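Local coordinates for protein adenylyltransferase thiF (PDB 1ZUD) that adenylates the C-terminal carboxyl group of the sulfur carrier protein ThiS with ATP, a step of sulfur transfer in thiamin biosynthesis, at residues M129-Q133 and W174-E179. Residues are numbered along the deposited sequence; the frame is centred on the assembly and turned at random.
Sequences MATRQ and WPDNQE
The carboxamide nitrogen of Gln-133 reaches out from the first turn of helix 129-141 and is gripped twice by the loop backbone: NE2 donates to the carbonyl O of Trp-174 at 2.8 Å and to the carbonyl O of Asp-176, also at 2.8 Å. The oxygen of Trp-174 lies close to the plane of the Gln-133 amide, although NE2 stands above that carbonyl's own plane; the oxygen of Asp-176 is tilted somewhat out of the amide plane. Two acceptors on one NH2 group fix the amide flip and hold the 174-176 loop backbone against the helix. A bend at chi2 (-77°) swings the Gln-133 amide towards both carbonyls. One turn earlier, buried Met-129 lies alongside the chain beyond them. Its CB meets Asn-177 O at 3.5 Å, its CG rests on Glu-179 N at 3.6 Å, and SD lies 4.1 Å from Asp-176 O. In this Rossmann-like adenylation fold of the HesA/MoeB/ThiF family, Met-129, Ala-130 and Thr-131 belong to the ATP-binding site at the start of the helix, whereas 174-179 follows the short helix 170-173, which carries the zinc ligand Cys-172. The Asn-177 side chain, its CG anti to the backbone N (chi1 -151°), folds back over Ala-130, with ND2 3.5 Å from the Ala-130 CB. A water bridges the two backbones, accepting from Ala-130 N at 3.1 Å and donating weakly to Asn-177 O. ThiS packs on both segments: Asp-176 OD1 forms a salt bridge with Arg-43 of the ThiS chain and accepts from its Gly-31 N, and Met-129 packs on Ala-64 of that chain.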
# COMPACT_ATOMS: atom_id res chain seq x y z
N MET C 129 19.44 -2.45 -11.11
CA MET C 129 19.87 -3.80 -10.77
C MET C 129 21.25 -3.88 -10.14
O MET C 129 21.42 -4.55 -9.14
CB MET C 129 19.92 -4.69 -12.02
CG MET C 129 18.66 -4.73 -12.82
SD MET C 129 17.85 -6.24 -12.41
CE MET C 129 17.01 -5.64 -11.06
N ALA C 130 22.22 -3.20 -10.73
CA ALA C 130 23.59 -3.30 -10.22
C ALA C 130 23.71 -2.91 -8.75
O ALA C 130 24.36 -3.61 -7.97
CB ALA C 130 24.56 -2.46 -11.08
N THR C 131 23.14 -1.76 -8.37
CA THR C 131 23.16 -1.35 -6.98
C THR C 131 22.38 -2.34 -6.10
O THR C 131 22.81 -2.68 -5.00
CB THR C 131 22.51 0.05 -6.85
OG1 THR C 131 23.18 0.95 -7.73
CG2 THR C 131 22.64 0.57 -5.46
N ARG C 132 21.22 -2.79 -6.57
CA ARG C 132 20.45 -3.73 -5.80
C ARG C 132 21.26 -5.01 -5.59
O ARG C 132 21.24 -5.56 -4.49
CB ARG C 132 19.11 -4.05 -6.49
CG ARG C 132 18.06 -2.87 -6.49
CD ARG C 132 16.85 -3.21 -7.37
NE ARG C 132 15.84 -2.14 -7.40
CZ ARG C 132 14.98 -1.90 -6.41
NH1 ARG C 132 14.98 -2.63 -5.29
NH2 ARG C 132 14.08 -0.95 -6.54
N GLN C 133 21.96 -5.48 -6.61
CA GLN C 133 22.75 -6.70 -6.37
C GLN C 133 23.86 -6.45 -5.34
O GLN C 133 24.13 -7.31 -4.47
CB GLN C 133 23.38 -7.22 -7.68
CG GLN C 133 22.35 -7.64 -8.69
CD GLN C 133 21.74 -9.00 -8.36
OE1 GLN C 133 22.02 -9.57 -7.31
NE2 GLN C 133 20.90 -9.50 -9.27
N TRP C 174 16.85 -13.18 -9.07
CA TRP C 174 17.31 -12.40 -10.20
C TRP C 174 18.81 -12.59 -10.41
O TRP C 174 19.66 -12.00 -9.69
CB TRP C 174 17.05 -10.89 -9.95
CG TRP C 174 15.58 -10.57 -9.70
CD1 TRP C 174 15.06 -9.99 -8.57
CD2 TRP C 174 14.46 -10.83 -10.57
NE1 TRP C 174 13.69 -9.88 -8.69
CE2 TRP C 174 13.30 -10.38 -9.90
CE3 TRP C 174 14.34 -11.39 -11.86
CZ2 TRP C 174 12.02 -10.48 -10.47
CZ3 TRP C 174 13.06 -11.48 -12.43
CH2 TRP C 174 11.92 -11.03 -11.73
N PRO C 175 19.17 -13.40 -11.41
CA PRO C 175 20.61 -13.59 -11.64
C PRO C 175 21.14 -12.38 -12.41
O PRO C 175 22.32 -12.10 -12.40
CB PRO C 175 20.67 -14.88 -12.50
CG PRO C 175 19.36 -15.62 -12.19
CD PRO C 175 18.35 -14.47 -12.03
N ASP C 176 20.25 -11.62 -13.05
CA ASP C 176 20.65 -10.46 -13.88
C ASP C 176 21.30 -9.30 -13.16
O ASP C 176 20.89 -8.93 -12.05
CB ASP C 176 19.43 -9.90 -14.63
CG ASP C 176 18.43 -10.98 -15.04
OD1 ASP C 176 18.46 -11.42 -16.20
OD2 ASP C 176 17.63 -11.38 -14.16
N ASN C 177 22.27 -8.68 -13.83
CA ASN C 177 22.95 -7.52 -13.26
C ASN C 177 22.49 -6.22 -13.94
O ASN C 177 22.97 -5.13 -13.59
CB ASN C 177 24.47 -7.67 -13.41
CG ASN C 177 25.24 -6.97 -12.32
OD1 ASN C 177 25.86 -7.61 -11.47
ND2 ASN C 177 25.20 -5.63 -12.33
N GLN C 178 21.57 -6.33 -14.91
CA GLN C 178 21.04 -5.19 -15.67
C GLN C 178 19.66 -5.59 -16.18
O GLN C 178 19.39 -6.78 -16.33
CB GLN C 178 21.96 -4.89 -16.87
CG GLN C 178 22.47 -6.22 -17.52
CD GLN C 178 23.17 -6.08 -18.87
OE1 GLN C 178 23.02 -6.94 -19.74
NE2 GLN C 178 23.94 -5.01 -19.05
N GLU C 179 18.76 -4.63 -16.42
CA GLU C 179 17.45 -5.01 -16.97
C GLU C 179 17.67 -5.45 -18.43
O GLU C 179 18.71 -5.14 -19.03
CB GLU C 179 16.45 -3.86 -16.90
CG GLU C 179 15.63 -3.85 -15.61
CD GLU C 179 15.04 -2.48 -15.28
OE1 GLU C 179 13.90 -2.40 -14.76
OE2 GLU C 179 15.73 -1.47 -15.55
O HOH W 1 22.18 -1.85 -13.48